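Nine-heme cytochrome c (Desulfovibrio desulfuricans, PDB 1OFW) carries electrons through nine covalently bound hemes c and may form part of a transmembrane redox complex delivering electrons to the cytoplasm for sulfate reduction. Local coordinates at residues 177-183 with 193-198; 16-20 with 141-146; 4-8 with 37-42. All blocks are in the same frame, centred on the assembly; numbering follows the deposited sequence.

In the fold
Interactions 2 and 3 interleave along the chain, their segments coming in the order 4-8, 16-20, 37-42 and 141-146; interaction 1 follows on its own. The centres of interactions 2 and 3 lie about 23 Å apart, with nearest atoms about 8 Å apart. The antiparallel pair 13-16 and 33-36 connects them: segment 16-20 begins at the end of the first strand, and helix 37-43 follows the second. Interaction 1 lies on the opposite side of the chain's centre, about 51 Å from interaction 2 and about 43 Å from interaction 3, centre to centre. Interactions 1 and 3 each contain a heme-iron ligand at the start of a helix that follows a two-stranded antiparallel sheet, consistent with a protein built from two tetraheme clusters.

Interaction 1: 177-183 with 193-198; sequences APYKVVI and SNFTHR. With HEC (heme c), chain H.
His197 stands between heme c and the loop that leads into strand 181-183, and here the packing is close. Its NE2 binds the heme iron at 2.0 Å, with His229 as the other axial ligand. Pro178 CD sits over one face of the imidazole, offset toward the rim, 4.1 Å from the centroid of the His197 ring, which is a CH-pi contact. The same pyrrolidine also rests on the porphyrin, Pro178 CG lying 3.6 Å from heme C3A. A water in the imidazole plane accepts from His197 ND1 at 3.1 Å and donates to Pro178 O, which should help set the rotation of the ring. Arg198 fastens the loop end: its NH2 donates to Ala177 O at 2.8 Å in a nearly straight bond (164°), and its backbone N donates to Tyr179 O. Tyr179 CB lies over the centre of the guanidinium, whose plane is turned 77° from the phenol ring.

Val181 pairs with Phe195, and Ile183 with Ser193, as antiparallel hydrogen-bonded pairs. Their side chains share one face of the hairpin. On it, Ile183 and Phe195 lie alongside each other, with CD1 of Ile183 3.8 Å from CB of Phe195, while Phe195 CE2 reaches heme CHD at 3.6 Å. The hydroxyl of Ser193 on this face is held by Cys287 O.

By contrast, the other face, bearing Val182 and Asn194, is looser and exposed. Lys180 bends at its third torsion (chi3 -81°) to run alongside Asn194, its NZ 3.3 Å from Asn194 OD1.

A two-stranded hairpin running into helix 197-206, with an axial histidine as the first helical residue, is how this class III cytochrome c region presents its ligand to heme 6.

Interaction 2: 16-20 with 141-146; sequences MFPVG and QMQKGI. With HEC (heme c), chain G.
Phe17 lies flat against helix 139-147 where Gly145, having no side chain, presents its CA. The Phe17 CB meets the helix first, 3.6 Å from Gly145 O. With CG beside the backbone N (chi1 -69°), the ring then extends across the glycine, and Gly145 CA stands almost exactly over its centre, 3.5 Å from the Phe17 centroid and 8° off the ring normal. This is a CH-pi contact made by the backbone itself; CG, CD1 and CE1 all lie against that carbon. Along one edge, Phe17 CD2 comes within 3.9 Å of Met142 SD, which lies in the ring plane as a Met-aromatic contact and is flanked by CE2 too. At the tip, Phe17 CZ still touches Gly145 CA at 3.9 Å.

Pro18, the next residue, is the centre of an inverse gamma turn, which bends the chain after strand 13-16 in a class III cytochrome c region. The contact thus sets a heme-lining loop against a helix much later in the sequence. The pyrrolidine crosses the end of Met142 at about a right angle, CG of Pro18 resting 3.8 Å from CE of Met142. It also meets Ile146, whose CG1 is 3.9 Å from Pro18 CG. Toward the heme, Pro18 CB packs 3.6 Å from heme CBA. Pro32 and Asn155 of helix 152-164 also touch the Phe17 side chain.

Interaction 3: 4-8 with 37-42; sequences EPTDS and HLIHEK. With HEC (heme c), chain C.
Leu38 crosses Glu4 at about a right angle, its CD2 lying 3.8 Å from Glu4 CB and its other methyl, CD1, 3.7 Å from Pro5 O. Beyond this van der Waals overlap the extended chain of Glu4 meets Lys42, which arrives from the opposite direction. Lys42 NZ approaches Glu4 OE2 at 2.9 Å on the syn side but 35° out of the carboxylate plane. This salt bridge joins two exposed side chains.

The more enclosed half centres on Glu41. Its CG is placed between the backbone N and the carbonyl carbon (chi1 75°), and the chain then extends to bring the carboxylate against residues 6-8. Ser8 N donates to the syn lone pair of Glu41 OE2 at 3.0 Å. A water links the same oxygen to Asp7 N. Ser8 OG also points at Glu41 OE1, but their 2.4 Å separation is too short to trust in detail. Thr6 crosses the carboxylate with CG2 3.3 Å from Glu41 OE1, its hydroxyl being turned to Ala10 O and Gly9 N.

On its anti lone pair, Glu41 OE1 receives His37 ND1 at 2.8 Å, nearly in the imidazole plane but bent to 137° at the hydrogen. His37 NE2 binds the iron of heme 1 at 2.0 Å, opposite His51. Glu41 is thus the second-shell partner of an axial ligand, and loop 4-8 braces it from outside. The Ser8 N bond and the water probably hold the carboxylate in place, and its bond to ND1 should help fix the rotation of the ring. Such an acceptor could lend the imidazole slight imidazolate character, which would tend to lower the heme potential.

Interaction 1: 177-183 with 193-198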
# COMPACT_ATOMS: atom_id res chain seq x y z
N ALA A 177 -11.09 3.14 -20.37
CA ALA A 177 -12.03 2.17 -19.80
C ALA A 177 -13.46 2.59 -20.10
O ALA A 177 -13.72 3.74 -20.47
CB ALA A 177 -11.82 2.05 -18.31
N PRO A 178 -14.41 1.68 -20.00
CA PRO A 178 -15.77 2.02 -20.44
C PRO A 178 -16.35 3.22 -19.73
O PRO A 178 -16.11 3.51 -18.57
CB PRO A 178 -16.58 0.76 -20.08
CG PRO A 178 -15.54 -0.32 -20.15
CD PRO A 178 -14.31 0.30 -19.57
N TYR A 179 -17.18 3.98 -20.46
CA TYR A 179 -17.85 5.12 -19.90
C TYR A 179 -18.92 4.68 -18.91
O TYR A 179 -18.95 5.05 -17.73
CB TYR A 179 -18.45 5.99 -21.05
CG TYR A 179 -19.23 7.14 -20.48
CD1 TYR A 179 -18.57 8.27 -20.03
CD2 TYR A 179 -20.61 7.10 -20.38
CE1 TYR A 179 -19.26 9.34 -19.50
CE2 TYR A 179 -21.31 8.17 -19.84
CZ TYR A 179 -20.63 9.29 -19.41
OH TYR A 179 -21.36 10.33 -18.87
N LYS A 180 -19.85 3.88 -19.42
CA LYS A 180 -20.82 3.18 -18.60
C LYS A 180 -20.81 1.69 -18.95
O LYS A 180 -20.38 1.27 -20.02
CB LYS A 180 -22.20 3.80 -18.73
CG LYS A 180 -22.98 3.32 -19.92
CD LYS A 180 -24.39 3.90 -19.98
CE LYS A 180 -25.35 3.19 -19.08
NZ LYS A 180 -26.76 3.53 -19.43
N VAL A 181 -21.32 0.92 -17.99
CA VAL A 181 -21.48 -0.51 -18.21
C VAL A 181 -22.89 -0.86 -17.79
O VAL A 181 -23.35 -0.54 -16.69
CB VAL A 181 -20.48 -1.40 -17.45
CG1 VAL A 181 -20.76 -2.88 -17.73
CG2 VAL A 181 -19.08 -1.01 -17.88
N VAL A 182 -23.59 -1.46 -18.75
CA VAL A 182 -24.98 -1.91 -18.46
C VAL A 182 -24.87 -3.31 -17.91
O VAL A 182 -24.58 -4.29 -18.60
CB VAL A 182 -25.83 -1.83 -19.74
CG1 VAL A 182 -27.19 -2.47 -19.47
CG2 VAL A 182 -25.96 -0.38 -20.16
N ILE A 183 -24.99 -3.42 -16.58
CA ILE A 183 -24.80 -4.70 -15.93
C ILE A 183 -26.13 -5.44 -15.92
O ILE A 183 -27.02 -5.14 -15.11
CB ILE A 183 -24.26 -4.53 -14.48
CG1 ILE A 183 -22.98 -3.69 -14.47
CG2 ILE A 183 -24.06 -5.86 -13.81
CD1 ILE A 183 -22.41 -3.42 -13.11
N SER A 193 -28.35 -2.62 -14.12
CA SER A 193 -27.71 -1.52 -13.40
C SER A 193 -26.86 -0.74 -14.37
O SER A 193 -25.94 -1.33 -14.97
CB SER A 193 -26.87 -2.12 -12.25
OG SER A 193 -26.32 -1.07 -11.50
N ASN A 194 -27.17 0.53 -14.57
CA ASN A 194 -26.38 1.36 -15.48
C ASN A 194 -25.21 1.98 -14.72
O ASN A 194 -25.34 3.10 -14.20
CB ASN A 194 -27.23 2.48 -16.07
CG ASN A 194 -28.33 1.89 -16.95
OD1 ASN A 194 -28.08 1.04 -17.80
ND2 ASN A 194 -29.55 2.35 -16.70
N PHE A 195 -24.15 1.20 -14.66
CA PHE A 195 -23.03 1.57 -13.76
C PHE A 195 -22.19 2.67 -14.39
O PHE A 195 -21.73 2.53 -15.51
CB PHE A 195 -22.21 0.33 -13.45
CG PHE A 195 -20.95 0.57 -12.63
CD1 PHE A 195 -21.01 1.25 -11.45
CD2 PHE A 195 -19.73 0.11 -13.08
CE1 PHE A 195 -19.88 1.47 -10.70
CE2 PHE A 195 -18.59 0.31 -12.31
CZ PHE A 195 -18.66 1.00 -11.12
N THR A 196 -22.04 3.76 -13.65
CA THR A 196 -21.27 4.91 -14.12
C THR A 196 -19.78 4.68 -13.89
O THR A 196 -19.10 5.27 -13.05
CB THR A 196 -21.75 6.19 -13.41
OG1 THR A 196 -21.67 6.00 -12.00
CG2 THR A 196 -23.24 6.50 -13.72
N HIS A 197 -19.27 3.77 -14.69
CA HIS A 197 -17.93 3.24 -14.59
C HIS A 197 -16.89 4.34 -14.62
O HIS A 197 -16.02 4.42 -13.73
CB HIS A 197 -17.73 2.25 -15.77
CG HIS A 197 -16.52 1.35 -15.71
ND1 HIS A 197 -15.26 1.82 -15.94
CD2 HIS A 197 -16.35 0.06 -15.38
CE1 HIS A 197 -14.38 0.84 -15.80
NE2 HIS A 197 -15.02 -0.26 -15.45
N ARG A 198 -16.92 5.19 -15.66
CA ARG A 198 -15.88 6.24 -15.77
C ARG A 198 -16.02 7.32 -14.72
O ARG A 198 -15.04 7.84 -14.15
CB ARG A 198 -15.88 6.86 -17.18
CG ARG A 198 -14.71 7.77 -17.44
CD ARG A 198 -14.74 8.26 -18.89
NE ARG A 198 -14.47 7.15 -19.80
CZ ARG A 198 -14.70 7.15 -21.12
NH1 ARG A 198 -15.24 8.25 -21.64
NH2 ARG A 198 -14.40 6.07 -21.86
FE HEC H . -14.23 -2.02 -14.97
CHA HEC H . -16.73 -3.76 -16.56
CHB HEC H . -12.31 -2.19 -17.82
CHC HEC H . -11.82 -0.16 -13.45
CHD HEC H . -16.00 -2.15 -12.06
NA HEC H . -14.47 -2.79 -16.81
C1A HEC H . -15.58 -3.48 -17.28
C2A HEC H . -15.39 -3.86 -18.65
C3A HEC H . -14.17 -3.42 -19.00
C4A HEC H . -13.59 -2.76 -17.86
CMA HEC H . -13.53 -3.55 -20.39
CAA HEC H . -16.38 -4.62 -19.54
CBA HEC H . -17.44 -3.66 -20.11
CGA HEC H . -18.48 -4.37 -20.97
O1A HEC H . -18.82 -5.52 -20.69
O2A HEC H . -18.95 -3.72 -21.93
NB HEC H . -12.43 -1.35 -15.50
C1B HEC H . -11.78 -1.55 -16.70
C2B HEC H . -10.47 -0.95 -16.67
C3B HEC H . -10.33 -0.35 -15.46
C4B HEC H . -11.56 -0.59 -14.73
CMB HEC H . -9.47 -1.01 -17.82
CAB HEC H . -9.17 0.44 -14.90
CBB HEC H . -8.81 1.67 -15.76
NC HEC H . -13.98 -1.27 -13.15
C1C HEC H . -12.91 -0.52 -12.68
C2C HEC H . -13.10 -0.21 -11.29
C3C HEC H . -14.27 -0.78 -10.90
C4C HEC H . -14.82 -1.44 -12.07
CMC HEC H . -12.08 0.59 -10.45
CAC HEC H . -14.94 -0.81 -9.53
CBC HEC H . -15.04 0.60 -8.90
ND HEC H . -16.01 -2.76 -14.45
C1D HEC H . -16.54 -2.76 -13.17
C2D HEC H . -17.76 -3.53 -13.13
C3D HEC H . -17.96 -4.01 -14.40
C4D HEC H . -16.89 -3.52 -15.20
CMD HEC H . -18.63 -3.78 -11.93
CAD HEC H . -19.09 -4.93 -14.84
CBD HEC H . -18.49 -6.36 -15.02
CGD HEC H . -19.55 -7.43 -15.18
O1D HEC H . -20.74 -7.18 -14.94
O2D HEC H . -19.11 -8.55 -15.54
O HOH W 1 -13.87 4.31 -17.20

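Interaction 2: 16-20 with 141-146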
# COMPACT_ATOMS: atom_id res chain seq x y z
N MET A 16 18.75 2.34 4.78
CA MET A 16 18.57 1.39 5.85
C MET A 16 19.00 0.00 5.40
O MET A 16 18.53 -0.58 4.42
CB MET A 16 17.11 1.36 6.30
CG MET A 16 16.59 2.73 6.74
SD MET A 16 14.84 2.75 7.13
CE MET A 16 14.82 1.77 8.62
N PHE A 17 19.96 -0.56 6.15
CA PHE A 17 20.57 -1.82 5.81
C PHE A 17 20.18 -2.94 6.74
O PHE A 17 19.68 -2.71 7.85
CB PHE A 17 22.11 -1.70 5.89
CG PHE A 17 22.70 -0.82 4.82
CD1 PHE A 17 22.90 0.53 5.06
CD2 PHE A 17 23.08 -1.33 3.61
CE1 PHE A 17 23.45 1.29 4.07
CE2 PHE A 17 23.63 -0.57 2.59
CZ PHE A 17 23.83 0.77 2.85
N PRO A 18 20.37 -4.17 6.28
CA PRO A 18 20.03 -5.34 7.12
C PRO A 18 21.09 -5.60 8.19
O PRO A 18 21.93 -6.48 8.07
CB PRO A 18 19.98 -6.50 6.10
CG PRO A 18 20.92 -6.06 5.05
CD PRO A 18 20.82 -4.59 4.96
N VAL A 19 20.95 -4.79 9.25
CA VAL A 19 21.95 -4.79 10.32
C VAL A 19 21.79 -5.99 11.24
O VAL A 19 20.74 -6.25 11.79
CB VAL A 19 21.84 -3.46 11.09
CG1 VAL A 19 22.67 -3.52 12.37
CG2 VAL A 19 22.26 -2.32 10.17
N GLY A 20 22.87 -6.74 11.41
CA GLY A 20 22.86 -7.93 12.26
C GLY A 20 24.29 -8.24 12.70
O GLY A 20 25.25 -7.65 12.19
N GLN A 141 29.98 -1.45 -0.58
CA GLN A 141 29.14 -0.51 0.17
C GLN A 141 28.06 -1.25 0.97
O GLN A 141 27.76 -0.95 2.12
CB GLN A 141 28.52 0.49 -0.80
CG GLN A 141 29.44 1.65 -1.15
CD GLN A 141 28.90 2.47 -2.31
OE1 GLN A 141 28.20 2.03 -3.20
NE2 GLN A 141 29.28 3.74 -2.26
N MET A 142 27.46 -2.27 0.36
CA MET A 142 26.48 -3.10 1.11
C MET A 142 27.07 -3.69 2.35
O MET A 142 26.46 -3.69 3.42
CB MET A 142 25.95 -4.16 0.13
CG MET A 142 24.93 -5.11 0.79
SD MET A 142 23.37 -4.26 1.12
CE MET A 142 22.31 -5.64 1.50
N GLN A 143 28.33 -4.23 2.24
CA GLN A 143 28.97 -4.81 3.40
C GLN A 143 29.19 -3.79 4.50
O GLN A 143 28.96 -4.00 5.68
CB GLN A 143 30.34 -5.43 3.06
CG GLN A 143 30.21 -6.70 2.21
CD GLN A 143 29.47 -7.78 2.98
OE1 GLN A 143 29.87 -8.14 4.10
NE2 GLN A 143 28.35 -8.22 2.41
N LYS A 144 29.66 -2.61 4.08
CA LYS A 144 29.87 -1.57 5.09
C LYS A 144 28.58 -1.13 5.76
O LYS A 144 28.53 -0.83 6.94
CB LYS A 144 30.59 -0.36 4.48
CG LYS A 144 31.94 -0.72 3.83
CD LYS A 144 32.63 0.51 3.24
CE LYS A 144 34.15 0.33 3.34
NZ LYS A 144 34.87 0.96 2.18
N GLY A 145 27.50 -1.16 4.94
CA GLY A 145 26.22 -0.78 5.52
C GLY A 145 25.77 -1.73 6.59
O GLY A 145 25.28 -1.44 7.68
N ILE A 146 25.97 -3.01 6.23
CA ILE A 146 25.60 -4.07 7.15
C ILE A 146 26.43 -4.01 8.43
O ILE A 146 25.84 -4.15 9.51
CB ILE A 146 25.75 -5.44 6.47
CG1 ILE A 146 24.74 -5.60 5.32
CG2 ILE A 146 25.68 -6.52 7.53
CD1 ILE A 146 24.95 -6.87 4.53
FE HEC G . 11.06 -5.36 3.91
CHA HEC G . 13.81 -5.39 5.97
CHB HEC G . 11.59 -8.65 3.21
CHC HEC G . 8.30 -5.36 1.91
CHD HEC G . 10.53 -2.07 4.68
NA HEC G . 12.40 -6.72 4.51
C1A HEC G . 13.47 -6.59 5.40
C2A HEC G . 14.08 -7.87 5.66
C3A HEC G . 13.45 -8.76 4.89
C4A HEC G . 12.41 -8.06 4.14
CMA HEC G . 13.72 -10.27 4.74
CAA HEC G . 15.21 -8.10 6.68
CBA HEC G . 16.61 -7.74 6.12
CGA HEC G . 17.08 -8.63 4.99
O1A HEC G . 17.17 -9.88 5.22
O2A HEC G . 17.38 -8.09 3.90
NB HEC G . 10.16 -6.73 2.78
C1B HEC G . 10.54 -8.04 2.55
C2B HEC G . 9.70 -8.62 1.53
C3B HEC G . 8.77 -7.69 1.19
C4B HEC G . 9.05 -6.52 1.98
CMB HEC G . 9.91 -10.03 0.95
CAB HEC G . 7.64 -7.75 0.16
CBB HEC G . 6.75 -9.01 0.40
NC HEC G . 9.73 -3.99 3.38
C1C HEC G . 8.65 -4.18 2.54
C2C HEC G . 7.92 -2.95 2.41
C3C HEC G . 8.54 -2.02 3.17
C4C HEC G . 9.66 -2.68 3.79
CMC HEC G . 6.69 -2.81 1.49
CAC HEC G . 8.24 -0.51 3.30
CBC HEC G . 6.78 -0.21 3.71
ND HEC G . 11.99 -4.00 5.05
C1D HEC G . 11.66 -2.67 5.19
C2D HEC G . 12.70 -1.98 5.94
C3D HEC G . 13.63 -2.90 6.26
C4D HEC G . 13.17 -4.18 5.77
CMD HEC G . 12.69 -0.48 6.28
CAD HEC G . 14.95 -2.65 7.01
CBD HEC G . 16.07 -2.25 6.00
CGD HEC G . 16.66 -3.42 5.27
O1D HEC G . 16.69 -3.49 4.01
O2D HEC G . 17.17 -4.32 6.00

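Interaction 3: 4-8 with 37-42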
# COMPACT_ATOMS: atom_id res chain seq x y z
N GLU A 4 16.71 18.62 0.25
CA GLU A 4 16.34 19.62 1.22
C GLU A 4 16.61 19.18 2.65
O GLU A 4 16.28 18.05 3.02
CB GLU A 4 14.85 19.93 1.05
CG GLU A 4 14.19 20.84 2.05
CD GLU A 4 12.67 20.92 1.86
OE1 GLU A 4 12.15 20.51 0.80
OE2 GLU A 4 11.95 21.40 2.77
N PRO A 5 17.21 20.03 3.48
CA PRO A 5 17.53 19.64 4.87
C PRO A 5 16.27 19.53 5.71
O PRO A 5 15.27 20.22 5.51
CB PRO A 5 18.44 20.75 5.37
CG PRO A 5 18.37 21.83 4.36
CD PRO A 5 17.64 21.39 3.14
N THR A 6 16.29 18.61 6.68
CA THR A 6 15.19 18.48 7.62
C THR A 6 15.24 19.51 8.74
O THR A 6 16.32 19.96 9.16
CB THR A 6 15.23 17.11 8.33
OG1 THR A 6 16.46 17.03 9.10
CG2 THR A 6 15.17 15.97 7.33
N ASP A 7 14.10 19.88 9.30
CA ASP A 7 14.07 20.62 10.55
C ASP A 7 14.57 19.78 11.71
O ASP A 7 15.19 20.34 12.62
CB ASP A 7 12.66 21.11 10.83
CG ASP A 7 12.31 22.28 9.91
OD1 ASP A 7 13.16 22.84 9.18
OD2 ASP A 7 11.11 22.61 9.95
N SER A 8 14.34 18.48 11.69
CA SER A 8 14.68 17.64 12.83
C SER A 8 16.17 17.42 13.02
O SER A 8 16.58 17.11 14.14
CB SER A 8 14.04 16.27 12.68
OG SER A 8 14.27 15.69 11.41
N HIS A 37 13.05 10.64 5.08
CA HIS A 37 12.72 11.16 6.38
C HIS A 37 12.04 12.52 6.27
O HIS A 37 11.14 12.85 7.03
CB HIS A 37 13.98 11.24 7.26
CG HIS A 37 13.69 11.30 8.72
ND1 HIS A 37 13.22 12.40 9.40
CD2 HIS A 37 13.78 10.34 9.70
CE1 HIS A 37 13.05 12.12 10.68
NE2 HIS A 37 13.39 10.86 10.89
N LEU A 38 12.51 13.31 5.30
CA LEU A 38 11.96 14.65 5.10
C LEU A 38 10.46 14.56 4.85
O LEU A 38 9.71 15.31 5.48
CB LEU A 38 12.71 15.32 3.95
CG LEU A 38 12.21 16.72 3.54
CD1 LEU A 38 12.71 17.74 4.54
CD2 LEU A 38 12.61 17.09 2.13
N ILE A 39 10.09 13.65 3.95
CA ILE A 39 8.65 13.56 3.62
C ILE A 39 7.87 13.13 4.83
O ILE A 39 6.79 13.66 5.15
CB ILE A 39 8.43 12.62 2.41
CG1 ILE A 39 8.72 13.39 1.11
CG2 ILE A 39 7.09 11.95 2.39
CD1 ILE A 39 8.91 12.46 -0.09
N HIS A 40 8.41 12.14 5.55
CA HIS A 40 7.67 11.60 6.68
C HIS A 40 7.56 12.59 7.84
O HIS A 40 6.50 12.75 8.43
CB HIS A 40 8.32 10.29 7.15
CG HIS A 40 7.95 9.12 6.27
ND1 HIS A 40 8.58 8.82 5.07
CD2 HIS A 40 7.00 8.16 6.44
CE1 HIS A 40 8.02 7.74 4.55
NE2 HIS A 40 7.07 7.32 5.37
N GLU A 41 8.61 13.33 8.21
CA GLU A 41 8.50 14.23 9.36
C GLU A 41 7.60 15.41 9.01
O GLU A 41 7.03 15.97 9.94
CB GLU A 41 9.88 14.66 9.84
CG GLU A 41 10.60 15.70 8.98
CD GLU A 41 11.95 16.05 9.59
OE1 GLU A 41 12.84 15.16 9.59
OE2 GLU A 41 12.14 17.18 10.09
N LYS A 42 7.48 15.74 7.73
CA LYS A 42 6.58 16.84 7.39
C LYS A 42 5.14 16.37 7.55
O LYS A 42 4.30 17.21 7.87
CB LYS A 42 6.79 17.33 5.97
CG LYS A 42 8.05 18.16 5.78
CD LYS A 42 8.32 18.37 4.30
CE LYS A 42 9.44 19.39 4.16
NZ LYS A 42 9.51 19.84 2.73
FE HEC C . 13.22 9.85 12.62
CHA HEC C . 16.07 8.24 11.68
CHB HEC C . 15.06 12.10 14.44
CHC HEC C . 10.44 11.73 13.10
CHD HEC C . 11.33 7.34 11.28
NA HEC C . 15.15 10.10 12.99
C1A HEC C . 16.19 9.35 12.48
C2A HEC C . 17.45 9.90 12.97
C3A HEC C . 17.17 10.95 13.74
C4A HEC C . 15.73 11.10 13.77
CMA HEC C . 18.11 11.91 14.50
CAA HEC C . 18.85 9.31 12.67
CBA HEC C . 19.17 8.35 13.84
CGA HEC C . 20.37 7.46 13.70
O1A HEC C . 20.79 7.09 12.58
O2A HEC C . 20.93 7.13 14.78
NB HEC C . 12.83 11.53 13.62
C1B HEC C . 13.71 12.33 14.34
C2B HEC C . 12.98 13.44 14.94
C3B HEC C . 11.71 13.37 14.52
C4B HEC C . 11.62 12.17 13.69
CMB HEC C . 13.63 14.48 15.88
CAB HEC C . 10.52 14.30 14.77
CBB HEC C . 10.76 15.72 14.26
NC HEC C . 11.29 9.58 12.27
C1C HEC C . 10.29 10.48 12.54
C2C HEC C . 9.02 9.93 12.14
C3C HEC C . 9.25 8.69 11.67
C4C HEC C . 10.67 8.46 11.73
CMC HEC C . 7.67 10.66 12.31
CAC HEC C . 8.25 7.62 11.22
CBC HEC C . 7.30 8.05 10.09
ND HEC C . 13.61 8.11 11.72
C1D HEC C . 12.70 7.20 11.22
C2D HEC C . 13.39 6.12 10.59
C3D HEC C . 14.71 6.39 10.62
C4D HEC C . 14.85 7.64 11.37
CMD HEC C . 12.65 4.89 9.98
CAD HEC C . 15.87 5.61 10.00
CBD HEC C . 16.63 4.74 11.02
CGD HEC C . 17.81 4.03 10.30
O1D HEC C . 17.85 2.80 10.46
O2D HEC C . 18.64 4.68 9.64
O HOH W 2 11.61 19.16 7.89